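Side-chain contacts in NreA protein (PDB 4IUH), which probably serves as the cytosolic nitrate receptor of the staphylococcal nitrate regulation system, binding the anion in a GAF domain: residues A[40-45]-A[107-112]; A[88-93]-A[97-102]. All blocks are in the same frame, centred on the assembly; numbering follows the deposited sequence.

Contact 1. Residues A[40-45]-A[107-112]; sequences FAAIAL and YPIVLS
Where helix 108-112 of the GAF domain lies over its antiparallel sheet, I109 reaches down to F40 and A42 on strand 40-47. The contact is small, 82 Å² in all, and its cross-segment touches converge on one methyl, CD1 of I109. This methyl stands 3.7 Å from CZ of F40 and 3.9 Å from F40 CE2, so it meets the far edge of the phenyl ring near the ring plane and does not rest on a face. On the neighbouring inward position of the strand it approaches CB of A42 at 4.3 Å, a looser touch. With no polar bond spanning the two segments, the join is wholly apolar, and all three residues are buried. The long arm of I109 makes the reach possible: CG1 trails opposite the backbone N (chi1 -160°) and CD1 continues the extended chain (chi2 170°), spanning a gap that keeps the CA atoms of A42 and I109 9.6 Å apart. F40 answers with its ring also swung away from its own N (chi1 176°), toward the helix. The short helix is held by the backbone bonds V110 N to Y107 O (2.9 Å) and S112 N to P108 O (2.9 Å). Around the isoleucine, L134 on strand 128-138, W57 on strand 54-61 and I71 pack against its side chain, and L134 also touches F40. Strand 40-47 is hydrogen-bonded on one edge to strand 128-138 and on the other to strand 54-61. F40 and A42, two residues apart, thus turn the same face of an inner strand toward the helix, the way a GAF domain carries a short connecting helix over one face of its 2-1-5-4-3 antiparallel sheet.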
loop_
_atom_site.group_PDB
_atom_site.type_symbol
_atom_site.label_atom_id
_atom_site.label_comp_id
_atom_site.label_asym_id
_atom_site.label_seq_id
_atom_site.Cartn_x
_atom_site.Cartn_y
_atom_site.Cartn_z
ATOM N N PHE A 40 2.514 -7.068 7.357
ATOM C CA PHE A 40 3.216 -5.961 6.727
ATOM C C PHE A 40 2.273 -4.810 6.401
ATOM O O PHE A 40 1.125 -5.024 6.019
ATOM C CB PHE A 40 3.911 -6.441 5.443
ATOM C CG PHE A 40 4.588 -5.343 4.658
ATOM C CD1 PHE A 40 5.763 -4.772 5.109
ATOM C CD2 PHE A 40 4.052 -4.894 3.459
ATOM C CE1 PHE A 40 6.386 -3.766 4.381
ATOM C CE2 PHE A 40 4.673 -3.888 2.724
ATOM C CZ PHE A 40 5.837 -3.326 3.185
ATOM N N ALA A 41 2.771 -3.588 6.548
ATOM C CA ALA A 41 2.033 -2.401 6.138
ATOM C C ALA A 41 2.996 -1.323 5.640
ATOM O O ALA A 41 4.128 -1.216 6.123
ATOM C CB ALA A 41 1.183 -1.871 7.286
ATOM N N ALA A 42 2.551 -0.529 4.670
ATOM C CA ALA A 42 3.378 0.550 4.154
ATOM C C ALA A 42 2.545 1.683 3.572
ATOM O O ALA A 42 1.412 1.479 3.135
ATOM C CB ALA A 42 4.358 0.021 3.115
ATOM N N ILE A 43 3.115 2.884 3.581
ATOM C CA ILE A 43 2.467 4.045 2.982
ATOM C C ILE A 43 3.307 4.575 1.826
ATOM O O ILE A 43 4.503 4.843 1.980
ATOM C CB ILE A 43 2.232 5.182 4.005
ATOM C CG1 ILE A 43 1.368 4.695 5.170
ATOM C CG2 ILE A 43 1.558 6.367 3.336
ATOM C CD1 ILE A 43 1.223 5.710 6.290
ATOM N N ALA A 44 2.671 4.699 0.668
ATOM C CA ALA A 44 3.289 5.280 -0.510
ATOM C C ALA A 44 2.813 6.721 -0.647
ATOM O O ALA A 44 1.610 6.984 -0.647
ATOM C CB ALA A 44 2.910 4.488 -1.742
ATOM N N LEU A 45 3.755 7.652 -0.763
ATOM C CA LEU A 45 3.414 9.070 -0.840
ATOM C C LEU A 45 4.213 9.782 -1.928
ATOM O O LEU A 45 5.328 9.371 -2.258
ATOM C CB LEU A 45 3.634 9.749 0.518
ATOM C CG LEU A 45 2.647 9.377 1.631
ATOM C CD1 LEU A 45 3.157 9.841 2.991
ATOM C CD2 LEU A 45 1.275 9.967 1.356
ATOM N N TYR A 107 5.374 -4.921 -9.635
ATOM C CA TYR A 107 5.101 -4.522 -8.249
ATOM C C TYR A 107 6.246 -4.943 -7.331
ATOM O O TYR A 107 6.095 -5.885 -6.550
ATOM C CB TYR A 107 3.821 -5.182 -7.727
ATOM C CG TYR A 107 2.557 -4.923 -8.521
ATOM C CD1 TYR A 107 2.387 -3.760 -9.258
ATOM C CD2 TYR A 107 1.525 -5.850 -8.513
ATOM C CE1 TYR A 107 1.223 -3.531 -9.975
ATOM C CE2 TYR A 107 0.357 -5.634 -9.221
ATOM C CZ TYR A 107 0.210 -4.476 -9.950
ATOM O OH TYR A 107 -0.955 -4.272 -10.658
ATOM N N PRO A 108 7.389 -4.245 -7.408
ATOM C CA PRO A 108 8.607 -4.667 -6.696
ATOM C C PRO A 108 8.485 -4.831 -5.166
ATOM O O PRO A 108 9.226 -5.638 -4.603
ATOM C CB PRO A 108 9.619 -3.568 -7.052
ATOM C CG PRO A 108 8.784 -2.394 -7.458
ATOM C CD PRO A 108 7.594 -2.983 -8.139
ATOM N N ILE A 109 7.587 -4.106 -4.499
ATOM C CA ILE A 109 7.474 -4.277 -3.048
ATOM C C ILE A 109 6.876 -5.644 -2.709
ATOM O O ILE A 109 7.158 -6.209 -1.651
ATOM C CB ILE A 109 6.672 -3.140 -2.361
ATOM C CG1 ILE A 109 6.999 -3.083 -0.862
ATOM C CG2 ILE A 109 5.176 -3.295 -2.608
ATOM C CD1 ILE A 109 6.453 -1.866 -0.157
ATOM N N VAL A 110 6.075 -6.178 -3.632
ATOM C CA VAL A 110 5.464 -7.492 -3.470
ATOM C C VAL A 110 6.537 -8.577 -3.407
ATOM O O VAL A 110 6.444 -9.521 -2.617
ATOM C CB VAL A 110 4.469 -7.791 -4.617
ATOM C CG1 VAL A 110 4.049 -9.247 -4.605
ATOM C CG2 VAL A 110 3.258 -6.894 -4.506
ATOM N N LEU A 111 7.567 -8.425 -4.235
ATOM C CA LEU A 111 8.674 -9.376 -4.270
ATOM C C LEU A 111 9.678 -9.137 -3.138
ATOM O O LEU A 111 10.142 -10.081 -2.502
ATOM C CB LEU A 111 9.379 -9.323 -5.629
ATOM C CG LEU A 111 8.539 -9.782 -6.825
ATOM C CD1 LEU A 111 9.302 -9.632 -8.137
ATOM C CD2 LEU A 111 8.077 -11.221 -6.640
ATOM N N SER A 112 10.012 -7.872 -2.893
ATOM C CA SER A 112 10.976 -7.535 -1.851
ATOM C C SER A 112 10.489 -7.921 -0.446
ATOM O O SER A 112 11.287 -8.282 0.414
ATOM C CB SER A 112 11.344 -6.047 -1.901
ATOM O OG SER A 112 10.280 -5.236 -1.433
#

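Contact 2. Residues A[88-93]-A[97-102]; sequences SRKIVE and AELSQN
CG of E98 sits beside its backbone N (chi1 -63°) and the chain then runs straight (chi2 179°), carrying the carboxylate across to the end of strand 90-92, while V92 turns CG1 opposite its own N (chi1 -174°) to meet it. The valine branch and the glutamate stem run alongside each other, heading opposite ways: CG1 of V92 lies 4.1 Å from CB of E98 and close to its carboxylate, so an apolar branch lines the stem of a charged side chain. E98 OE2 comes within 3.1 Å of E93 N and 3.4 Å of E93 CB, and accepts a hydrogen bond from the backbone N of D94, the residue ahead of helix 95-98. One water bridges the two segments. It donates to I91 O (2.9 Å) and accepts from E93 N (3.1 Å); its approach to E98 OE1 is unusually short and therefore doubtful as modelled. Strand 90-92 is an outermost strand of the antiparallel GAF sheet, hydrogen-bonded to strand 115-125 through K90 with A120 and V92 with M118, and the E98 carboxylate sits where the chain leaves that edge for helix 95-98. The E93 side chain is bent and heads away, leaving E93 OE1 6.1 Å from E98 OE2. Deeper in, the buried L99 packs its CG against V92 CG1 at 4.4 Å. From K90, the methylene CE comes to 4.4 Å from L99 CD2. Beyond L99, S100 is the N-cap of helix 101-106: its hydroxyl caps a backbone N just past N102, and D103 OD2 bonds to S100 N in return, a capping box.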
loop_
_atom_site.group_PDB
_atom_site.type_symbol
_atom_site.label_atom_id
_atom_site.label_comp_id
_atom_site.label_asym_id
_atom_site.label_seq_id
_atom_site.Cartn_x
_atom_site.Cartn_y
_atom_site.Cartn_z
ATOM N N SER A 88 -9.389 3.476 -6.735
ATOM C CA SER A 88 -10.108 2.416 -6.028
ATOM C C SER A 88 -9.151 1.350 -5.496
ATOM O O SER A 88 -8.042 1.190 -6.003
ATOM C CB SER A 88 -11.153 1.778 -6.938
ATOM O OG SER A 88 -10.541 1.177 -8.062
ATOM N N ARG A 89 -9.578 0.619 -4.472
ATOM C CA ARG A 89 -8.677 -0.321 -3.809
ATOM C C ARG A 89 -8.408 -1.548 -4.666
ATOM O O ARG A 89 -9.204 -1.873 -5.541
ATOM C CB ARG A 89 -9.201 -0.716 -2.420
ATOM C CG ARG A 89 -10.500 -1.507 -2.413
ATOM C CD ARG A 89 -11.045 -1.592 -0.994
ATOM N NE ARG A 89 -11.236 -0.259 -0.428
ATOM C CZ ARG A 89 -11.413 0.002 0.864
ATOM N NH1 ARG A 89 -11.434 -0.982 1.756
ATOM N NH2 ARG A 89 -11.570 1.256 1.262
ATOM N N LYS A 90 -7.274 -2.204 -4.431
ATOM C CA LYS A 90 -6.978 -3.479 -5.082
ATOM C C LYS A 90 -6.792 -4.572 -4.043
ATOM O O LYS A 90 -6.022 -4.419 -3.096
ATOM C CB LYS A 90 -5.731 -3.394 -5.965
ATOM C CG LYS A 90 -5.447 -4.710 -6.707
ATOM C CD LYS A 90 -4.171 -4.647 -7.551
ATOM C CE LYS A 90 -4.004 -5.903 -8.414
ATOM N NZ LYS A 90 -5.191 -6.144 -9.291
ATOM N N ILE A 91 -7.504 -5.677 -4.221
ATOM C CA ILE A 91 -7.465 -6.771 -3.260
ATOM C C ILE A 91 -6.918 -8.040 -3.901
ATOM O O ILE A 91 -7.426 -8.508 -4.922
ATOM C CB ILE A 91 -8.857 -7.044 -2.668
ATOM C CG1 ILE A 91 -9.342 -5.817 -1.895
ATOM C CG2 ILE A 91 -8.821 -8.256 -1.759
ATOM C CD1 ILE A 91 -10.832 -5.652 -1.890
ATOM N N VAL A 92 -5.865 -8.585 -3.302
ATOM C CA VAL A 92 -5.274 -9.814 -3.801
ATOM C C VAL A 92 -5.209 -10.864 -2.706
ATOM O O VAL A 92 -4.317 -10.825 -1.859
ATOM C CB VAL A 92 -3.864 -9.582 -4.344
ATOM C CG1 VAL A 92 -3.347 -10.865 -4.995
ATOM C CG2 VAL A 92 -3.866 -8.430 -5.332
ATOM N N GLU A 93 -6.151 -11.804 -2.736
ATOM C CA GLU A 93 -6.216 -12.861 -1.731
ATOM C C GLU A 93 -5.028 -13.810 -1.847
ATOM O O GLU A 93 -4.528 -14.301 -0.841
ATOM C CB GLU A 93 -7.522 -13.655 -1.862
ATOM C CG GLU A 93 -8.787 -12.809 -1.902
ATOM C CD GLU A 93 -9.287 -12.409 -0.524
ATOM O OE1 GLU A 93 -8.647 -12.781 0.490
ATOM O OE2 GLU A 93 -10.332 -11.721 -0.451
ATOM N N ALA A 97 -1.067 -16.974 -7.149
ATOM C CA ALA A 97 -2.014 -17.510 -8.110
ATOM C C ALA A 97 -2.736 -16.442 -8.935
ATOM O O ALA A 97 -3.166 -16.713 -10.055
ATOM C CB ALA A 97 -3.026 -18.400 -7.397
ATOM N N GLU A 98 -2.874 -15.236 -8.386
ATOM C CA GLU A 98 -3.680 -14.191 -9.027
ATOM C C GLU A 98 -2.878 -13.203 -9.875
ATOM O O GLU A 98 -3.420 -12.608 -10.804
ATOM C CB GLU A 98 -4.505 -13.417 -7.992
ATOM C CG GLU A 98 -5.546 -14.236 -7.241
ATOM C CD GLU A 98 -6.305 -13.400 -6.214
ATOM O OE1 GLU A 98 -6.772 -12.296 -6.567
ATOM O OE2 GLU A 98 -6.423 -13.829 -5.048
ATOM N N LEU A 99 -1.603 -13.017 -9.551
ATOM C CA LEU A 99 -0.745 -12.117 -10.321
ATOM C C LEU A 99 0.099 -12.869 -11.350
ATOM O O LEU A 99 0.694 -13.901 -11.051
ATOM C CB LEU A 99 0.179 -11.306 -9.403
ATOM C CG LEU A 99 -0.468 -10.401 -8.351
ATOM C CD1 LEU A 99 0.594 -9.645 -7.585
ATOM C CD2 LEU A 99 -1.453 -9.438 -8.987
ATOM N N SER A 100 0.150 -12.338 -12.566
ATOM C CA SER A 100 1.040 -12.873 -13.593
ATOM C C SER A 100 2.498 -12.548 -13.260
ATOM O O SER A 100 2.781 -11.770 -12.348
ATOM C CB SER A 100 0.691 -12.289 -14.961
ATOM O OG SER A 100 0.984 -10.903 -14.998
ATOM N N GLN A 101 3.413 -13.159 -14.000
ATOM C CA GLN A 101 4.831 -12.863 -13.879
ATOM C C GLN A 101 5.089 -11.371 -14.116
ATOM O O GLN A 101 5.795 -10.726 -13.337
ATOM C CB GLN A 101 5.618 -13.721 -14.868
ATOM C CG GLN A 101 7.067 -13.332 -15.058
ATOM C CD GLN A 101 7.736 -14.154 -16.146
ATOM O OE1 GLN A 101 8.332 -13.610 -17.077
ATOM N NE2 GLN A 101 7.633 -15.475 -16.039
ATOM N N ASN A 102 4.501 -10.827 -15.180
ATOM C CA ASN A 102 4.634 -9.407 -15.485
ATOM C C ASN A 102 4.121 -8.508 -14.352
ATOM O O ASN A 102 4.757 -7.505 -14.030
ATOM C CB ASN A 102 3.945 -9.046 -16.808
ATOM C CG ASN A 102 4.686 -9.577 -18.038
ATOM O OD1 ASN A 102 5.818 -10.054 -17.955
ATOM N ND2 ASN A 102 4.039 -9.488 -19.187
HETATM O O HOH W 1 -8.294 -11.282 -4.914
#

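In the fold
Contacts 1 and 2 lie about 13 Å apart, centre to centre, on the same antiparallel sheet: contact 1 at inner strand 40-47, contact 2 at outer strand 90-92. Helices 101-106 and 108-112 follow one another in the chain, so the run that leaves contact 2 leads through helix 101-106 into contact 1. Y107 joins them: its ring atom CD2 packs on L99 CD1 at 4.0 Å, and its OH lies 4.1 Å from K90 CE. Contact 1 is buried, its centre about 6 Å from the chain centre; contact 2 is only partly buried, at about 13 Å. In GAF domains ligands generally bind between sheet and connecting segments, the kind of layer helix 108-112 belongs to.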